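Local structure of ribokinase (Staphylococcus aureus, 3RY7) at residues 11-16 with 35-40; 20-25 with 100-105; 61-66 with 92-97. The protein phosphorylates D-ribose at O-5 with ATP and magnesium, giving the D-ribose 5-phosphate used for nucleotide and amino-acid synthesis and the pentose phosphate pathway. All blocks are in the same frame, centred on the assembly; numbering follows the deposited sequence.

Contact 1 (11-16 with 35-40); sequences TNVDQF and QKAFGG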
# COMPACT_ATOMS: atom_id res chain seq x y z
N THR A 11 -18.04 -2.30 -14.37
CA THR A 11 -16.71 -1.71 -14.33
C THR A 11 -16.88 -0.22 -14.12
O THR A 11 -17.65 0.43 -14.84
CB THR A 11 -15.94 -1.96 -15.64
OG1 THR A 11 -15.71 -3.37 -15.79
CG2 THR A 11 -14.58 -1.23 -15.61
N ASN A 12 -16.19 0.32 -13.12
CA ASN A 12 -16.29 1.73 -12.78
C ASN A 12 -14.92 2.39 -12.81
O ASN A 12 -13.93 1.74 -12.50
CB ASN A 12 -16.86 1.91 -11.36
CG ASN A 12 -18.36 1.72 -11.28
OD1 ASN A 12 -19.07 1.78 -12.29
ND2 ASN A 12 -18.86 1.51 -10.06
N VAL A 13 -14.87 3.67 -13.17
CA VAL A 13 -13.67 4.44 -12.88
C VAL A 13 -13.94 5.24 -11.62
O VAL A 13 -14.80 6.12 -11.60
CB VAL A 13 -13.25 5.33 -14.06
CG1 VAL A 13 -12.06 6.19 -13.68
CG2 VAL A 13 -12.95 4.47 -15.30
N ASP A 14 -13.23 4.90 -10.54
CA ASP A 14 -13.37 5.61 -9.27
C ASP A 14 -12.53 6.89 -9.25
O ASP A 14 -11.32 6.85 -9.40
CB ASP A 14 -12.93 4.71 -8.11
CG ASP A 14 -13.83 3.49 -7.92
OD1 ASP A 14 -14.92 3.41 -8.55
OD2 ASP A 14 -13.45 2.62 -7.12
N GLN A 15 -13.19 8.03 -9.07
CA GLN A 15 -12.49 9.29 -8.89
C GLN A 15 -12.37 9.68 -7.43
O GLN A 15 -13.34 10.09 -6.82
CB GLN A 15 -13.21 10.41 -9.61
CG GLN A 15 -12.37 10.99 -10.71
CD GLN A 15 -12.47 10.14 -11.94
OE1 GLN A 15 -11.46 9.76 -12.53
NE2 GLN A 15 -13.69 9.82 -12.32
N PHE A 16 -11.16 9.59 -6.90
CA PHE A 16 -10.90 9.91 -5.50
C PHE A 16 -10.37 11.33 -5.29
O PHE A 16 -9.35 11.71 -5.87
CB PHE A 16 -9.90 8.91 -4.92
CG PHE A 16 -10.49 7.56 -4.65
CD1 PHE A 16 -11.02 7.26 -3.41
CD2 PHE A 16 -10.50 6.58 -5.65
CE1 PHE A 16 -11.55 6.01 -3.15
CE2 PHE A 16 -11.03 5.33 -5.39
CZ PHE A 16 -11.55 5.04 -4.13
N GLN A 35 -8.50 15.01 -8.60
CA GLN A 35 -9.03 13.65 -8.55
C GLN A 35 -8.02 12.65 -9.08
O GLN A 35 -7.45 12.85 -10.15
CB GLN A 35 -10.33 13.57 -9.35
CG GLN A 35 -11.53 14.15 -8.64
CD GLN A 35 -12.77 14.25 -9.52
OE1 GLN A 35 -12.67 14.35 -10.75
NE2 GLN A 35 -13.94 14.25 -8.90
N LYS A 36 -7.81 11.59 -8.37
CA LYS A 36 -7.06 10.50 -8.90
C LYS A 36 -7.97 9.37 -9.30
O LYS A 36 -8.87 9.03 -8.60
CB LYS A 36 -6.01 10.04 -7.94
CG LYS A 36 -4.69 10.76 -8.16
CD LYS A 36 -3.85 10.22 -9.34
CE LYS A 36 -2.69 11.16 -9.67
NZ LYS A 36 -1.49 10.96 -8.80
N ALA A 37 -7.71 8.81 -10.46
CA ALA A 37 -8.58 7.79 -11.02
C ALA A 37 -8.02 6.42 -10.69
O ALA A 37 -6.82 6.18 -10.85
CB ALA A 37 -8.73 7.96 -12.52
N PHE A 38 -8.88 5.53 -10.21
CA PHE A 38 -8.50 4.15 -9.95
C PHE A 38 -9.59 3.22 -10.49
O PHE A 38 -10.72 3.64 -10.70
CB PHE A 38 -8.35 3.92 -8.44
CG PHE A 38 -7.16 4.61 -7.82
CD1 PHE A 38 -7.34 5.64 -6.90
CD2 PHE A 38 -5.87 4.21 -8.11
CE1 PHE A 38 -6.25 6.27 -6.30
CE2 PHE A 38 -4.78 4.83 -7.51
CZ PHE A 38 -4.97 5.86 -6.61
N GLY A 39 -9.25 1.95 -10.68
CA GLY A 39 -10.20 0.96 -11.15
C GLY A 39 -11.18 0.62 -10.04
O GLY A 39 -10.80 0.53 -8.87
N GLY A 40 -12.45 0.45 -10.42
CA GLY A 40 -13.50 0.11 -9.48
C GLY A 40 -14.62 -0.68 -10.16
O GLY A 40 -14.46 -1.21 -11.26
O HOH W 1 -14.47 12.73 -6.39
O HOH W 2 -8.86 11.98 -12.61

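Contact 2 (20-25 with 100-105); sequences ERYAQP and TVNAEG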
# COMPACT_ATOMS: atom_id res chain seq x y z
N GLU A 20 -9.30 17.18 3.75
CA GLU A 20 -8.98 17.10 5.17
C GLU A 20 -10.32 17.02 5.87
O GLU A 20 -10.55 16.18 6.73
CB GLU A 20 -8.21 18.34 5.62
CG GLU A 20 -7.13 18.08 6.66
CD GLU A 20 -5.76 18.55 6.21
OE1 GLU A 20 -5.51 19.78 6.22
OE2 GLU A 20 -4.92 17.68 5.86
N ARG A 21 -11.19 17.95 5.56
CA ARG A 21 -12.50 17.91 6.12
C ARG A 21 -13.52 18.19 5.05
O ARG A 21 -13.35 19.03 4.22
CB ARG A 21 -12.64 18.85 7.33
CG ARG A 21 -12.82 20.32 7.03
CD ARG A 21 -13.58 21.12 8.09
NE ARG A 21 -14.84 21.63 7.57
CZ ARG A 21 -15.08 22.89 7.25
NH1 ARG A 21 -14.17 23.80 7.42
NH2 ARG A 21 -16.25 23.26 6.76
N TYR A 22 -14.59 17.46 5.10
CA TYR A 22 -15.67 17.60 4.14
C TYR A 22 -16.21 19.01 4.20
O TYR A 22 -16.47 19.53 5.28
CB TYR A 22 -16.81 16.61 4.40
CG TYR A 22 -16.46 15.15 4.19
CD1 TYR A 22 -16.04 14.69 2.94
CD2 TYR A 22 -16.57 14.24 5.22
CE1 TYR A 22 -15.71 13.36 2.75
CE2 TYR A 22 -16.25 12.91 5.04
CZ TYR A 22 -15.82 12.47 3.80
OH TYR A 22 -15.52 11.14 3.63
N ALA A 23 -16.39 19.64 3.05
CA ALA A 23 -17.05 20.93 3.02
C ALA A 23 -18.47 20.71 3.47
O ALA A 23 -18.94 19.57 3.52
CB ALA A 23 -17.10 21.50 1.61
N GLN A 24 -19.15 21.80 3.79
CA GLN A 24 -20.55 21.75 4.13
C GLN A 24 -21.28 22.55 3.09
O GLN A 24 -20.66 23.29 2.32
CB GLN A 24 -20.74 22.26 5.56
CG GLN A 24 -21.34 21.23 6.52
CD GLN A 24 -20.39 20.09 6.83
OE1 GLN A 24 -19.19 20.29 7.04
NE2 GLN A 24 -20.93 18.87 6.88
N PRO A 25 -22.60 22.40 3.03
CA PRO A 25 -23.43 23.06 2.03
C PRO A 25 -23.11 24.55 1.94
O PRO A 25 -23.06 25.22 2.97
CB PRO A 25 -24.82 22.89 2.63
CG PRO A 25 -24.76 21.53 3.27
CD PRO A 25 -23.35 21.33 3.74
N THR A 100 -15.24 11.12 -2.09
CA THR A 100 -14.50 12.11 -1.31
C THR A 100 -14.06 11.50 0.02
O THR A 100 -14.89 11.13 0.84
CB THR A 100 -15.35 13.36 -1.04
OG1 THR A 100 -15.95 13.80 -2.26
CG2 THR A 100 -14.48 14.49 -0.47
N VAL A 101 -12.74 11.38 0.21
CA VAL A 101 -12.16 10.88 1.45
C VAL A 101 -11.74 12.02 2.39
O VAL A 101 -11.15 13.01 1.94
CB VAL A 101 -10.89 10.09 1.15
CG1 VAL A 101 -10.39 9.39 2.40
CG2 VAL A 101 -11.14 9.11 0.03
N ASN A 102 -12.04 11.91 3.68
CA ASN A 102 -11.50 12.90 4.63
C ASN A 102 -10.26 12.41 5.39
O ASN A 102 -9.77 11.31 5.14
CB ASN A 102 -12.58 13.46 5.57
CG ASN A 102 -13.18 12.42 6.51
OD1 ASN A 102 -12.64 11.32 6.68
ND2 ASN A 102 -14.29 12.78 7.13
N ALA A 103 -9.74 13.25 6.29
CA ALA A 103 -8.53 12.90 7.01
C ALA A 103 -8.66 11.60 7.80
O ALA A 103 -7.73 10.78 7.85
CB ALA A 103 -8.13 14.05 7.91
N GLU A 104 -9.82 11.42 8.42
CA GLU A 104 -10.12 10.18 9.11
C GLU A 104 -10.16 8.92 8.23
O GLU A 104 -9.69 7.84 8.62
CB GLU A 104 -11.51 10.27 9.74
CG GLU A 104 -12.12 11.66 9.71
CD GLU A 104 -13.08 11.92 10.86
OE1 GLU A 104 -14.14 12.55 10.66
OE2 GLU A 104 -12.75 11.49 11.98
N GLY A 105 -10.70 9.06 7.02
CA GLY A 105 -10.77 7.95 6.11
C GLY A 105 -12.18 7.58 5.72
O GLY A 105 -12.43 6.57 5.12

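Contact 3 (61-66 with 92-97); sequences TKIGTD and AKTGQA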
# COMPACT_ATOMS: atom_id res chain seq x y z
N THR A 61 -18.89 -7.36 -19.10
CA THR A 61 -19.10 -6.05 -18.52
C THR A 61 -19.31 -5.09 -19.67
O THR A 61 -18.96 -5.39 -20.81
CB THR A 61 -17.88 -5.66 -17.64
OG1 THR A 61 -18.20 -4.50 -16.86
CG2 THR A 61 -16.66 -5.40 -18.49
N LYS A 62 -19.94 -3.96 -19.39
CA LYS A 62 -20.24 -3.00 -20.44
C LYS A 62 -19.70 -1.62 -20.07
O LYS A 62 -20.14 -1.01 -19.10
CB LYS A 62 -21.75 -2.92 -20.68
CG LYS A 62 -22.13 -2.24 -22.00
CD LYS A 62 -23.65 -2.26 -22.17
CE LYS A 62 -24.10 -1.85 -23.58
NZ LYS A 62 -25.61 -1.87 -23.67
N ILE A 63 -18.74 -1.15 -20.85
CA ILE A 63 -18.19 0.18 -20.69
C ILE A 63 -18.56 1.06 -21.88
O ILE A 63 -19.21 0.61 -22.83
CB ILE A 63 -16.68 0.15 -20.59
CG1 ILE A 63 -16.08 -0.47 -21.85
CG2 ILE A 63 -16.26 -0.64 -19.34
CD1 ILE A 63 -14.58 -0.71 -21.76
N GLY A 64 -18.14 2.32 -21.81
CA GLY A 64 -18.43 3.24 -22.88
C GLY A 64 -17.34 3.19 -23.94
O GLY A 64 -16.41 2.37 -23.87
N THR A 65 -17.46 4.07 -24.93
CA THR A 65 -16.46 4.20 -25.97
C THR A 65 -15.58 5.43 -25.69
O THR A 65 -14.91 5.94 -26.58
CB THR A 65 -17.14 4.33 -27.35
OG1 THR A 65 -18.14 5.36 -27.30
CG2 THR A 65 -17.82 2.99 -27.73
N ASP A 66 -15.60 5.88 -24.44
CA ASP A 66 -14.83 7.04 -24.02
C ASP A 66 -13.39 6.71 -23.63
O ASP A 66 -12.57 7.61 -23.46
CB ASP A 66 -15.55 7.82 -22.90
CG ASP A 66 -15.99 6.92 -21.74
OD1 ASP A 66 -16.71 7.41 -20.84
OD2 ASP A 66 -15.61 5.73 -21.73
N ALA A 92 -23.77 5.53 -23.49
CA ALA A 92 -23.50 6.12 -22.19
C ALA A 92 -22.00 6.14 -21.97
O ALA A 92 -21.26 5.36 -22.57
CB ALA A 92 -24.20 5.32 -21.06
N LYS A 93 -21.54 7.04 -21.11
CA LYS A 93 -20.16 7.05 -20.72
C LYS A 93 -19.90 5.87 -19.78
O LYS A 93 -20.83 5.29 -19.23
CB LYS A 93 -19.84 8.39 -20.06
CG LYS A 93 -20.05 9.57 -21.00
CD LYS A 93 -19.91 10.88 -20.25
CE LYS A 93 -20.86 10.91 -19.05
NZ LYS A 93 -22.21 11.46 -19.38
N THR A 94 -18.64 5.50 -19.64
CA THR A 94 -18.29 4.44 -18.71
C THR A 94 -18.79 4.76 -17.31
O THR A 94 -18.81 5.92 -16.89
CB THR A 94 -16.79 4.20 -18.70
OG1 THR A 94 -16.39 3.88 -20.03
CG2 THR A 94 -16.43 3.06 -17.74
N GLY A 95 -19.23 3.73 -16.59
CA GLY A 95 -19.69 3.90 -15.22
C GLY A 95 -18.58 4.52 -14.37
O GLY A 95 -17.41 4.25 -14.61
N GLN A 96 -18.97 5.33 -13.39
CA GLN A 96 -18.00 6.05 -12.56
C GLN A 96 -18.47 6.22 -11.12
O GLN A 96 -19.68 6.31 -10.84
CB GLN A 96 -17.72 7.43 -13.15
CG GLN A 96 -17.04 7.36 -14.48
CD GLN A 96 -17.13 8.67 -15.24
OE1 GLN A 96 -16.71 9.70 -14.74
NE2 GLN A 96 -17.67 8.62 -16.46
N ALA A 97 -17.51 6.27 -10.20
CA ALA A 97 -17.82 6.62 -8.83
C ALA A 97 -17.00 7.84 -8.41
O ALA A 97 -15.81 7.96 -8.72
CB ALA A 97 -17.54 5.43 -7.90
O HOH W 3 -19.14 0.95 -17.27
O HOH W 4 -18.94 6.24 -24.18

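Contact 1 (11-16 with 35-40)
Gln15 and Ala37 face each other in an antiparallel, non-hydrogen-bonded pair. Gln15 CB lies 3.9 Å from Gln35 CD. Gln15 CG sits closer to that amide, 3.4 Å from Gln35 OE1, the two side chains crossing at about a right angle. The chain then bends (chi2 81°), which turns the carboxamide back over the neighbouring strand and brings Gln15 OE1 to 3.3 Å from Ala37 CB. A water held by Gln35 O also gives a weak bond to Gln15 OE1, and a second water joins Gln15 O to Gln35 NE2. The antiparallel ladder of strands 12-18 and 36-40 belongs to the small lid sheet of PfkB-family sugar kinases. Three hydrogen-bonded pairs carry it: Asn12 with Gly40, Asp14 with Phe38, and Phe16 with Lys36. Asn12, Val13 and Asp14 probably line the ribose site. On the face that bears Asp14, Phe16 CD2 reaches the edge of the Phe38 ring, 3.5 Å from Phe38 CD1, with the ring planes at 66°. Lys288 of the second subunit makes a cation-pi contact with Phe16. The absence of a side chain on Gly40 lets Asp14 OD2 come within 3.4 Å of Gly40 CA, while Asp14 OD1 hydrogen-bonds a bound glycerol.

Contact 2 (20-25 with 100-105)
Tyr22 lies against the end of strand 95-101, with Asn102 over one face of its ring and Thr100 along an edge. Asn102 CB does the touching on the face, a CH-pi contact 3.9 Å from the centroid of the Tyr22 ring and 18° off its normal. At the edge, Thr100 CG2 packs 3.6 Å from Tyr22 CE1, the methyl being turned anti to the backbone N of Thr100. Next to Asn102, Ala103 N donates to Glu20 O over 3.1 Å, while Ala103 CB rests 3.4 Å from the same oxygen. What positions Asn102 is an Asx motif: with chi1 at 65°, CG sits between the backbone N and the carbonyl carbon, and Asn102 OD1 accepts from Gly105 N at 3.0 Å and also from Gln106 N. This is the turn of the beta hairpin formed by strands 95-101 and 107-112 in the small sheet, and Thr108 of the latter touches Tyr22 as well. Further out, Arg21 forms a salt bridge with Glu27. The Asn102 oxygen is thus satisfied by backbone N-H groups of its own turn, and Asn102 CB offers the Tyr22 face an apolar C-H contact.

Contact 3 (61-66 with 92-97)
The contact belongs to the junction between the two sheets of the PfkB-type fold, where the end of strand 56-64 in the large nine-stranded sheet meets the chain entering strand 95-101 of the small sheet. Thr94 is at the centre of it. Its hydroxyl accepts a hydrogen bond from Gly64 N, 2.9 Å to Thr94 OG1, and donates to the carboxylate of Asp66, with Thr94 OG1 2.6 Å from Asp66 OD2. The second carboxylate oxygen takes the backbone of the same threonine, Thr94 N to Asp66 OD1 being 3.0 Å. Both oxygens are met on their syn sides: OD2 through its syn lone pair, OD1 by a donor 30° out of the carboxylate plane. Asp66 thus grips one residue by backbone and side chain together, which should hold the carboxylate against rotation. A chi1 of 51° tucks the Asp66 carboxylate back over its own backbone, toward Thr94. The threonine's own rotamer (chi1 -58°) lays Thr94 CG2 alongside Ile63, 4.0 Å from Ile63 CG2. Gly64, with no side chain, passes close to segment 92-97, Gly64 CA lying 3.5 Å from Ala92 O. Two waters complete the join: one spans Thr65 N and Ala92 O, the other Lys62 O and Gly95 N. Beyond the threonine, Gln96 NE2 folds back to donate to Thr94 O over 3.0 Å, with the carbonyl oxygen close to the plane of the Gln96 amide.

From strand 4-8 of the large sheet the chain passes into strand 12-18 of the small one, and contact 1 closes the first loop when strand 36-40 returns beside it. The excursion 20-25 lies inside that loop but pairs forward with 100-105, so contacts 1 and 2 cross. After helix 42-52 the chain returns to the large sheet along strand 56-64; contact 3 then closes around helix 70-78 and strand 87-89, in series after contact 1 and nested within contact 2. Strand 95-101, alongside 12-18, serves contacts 2 and 3. Ala97 O probably accepts from Gln15 N, and Phe16 packs on Val101, joining sheet junction, substrate-side ladder and outer turn.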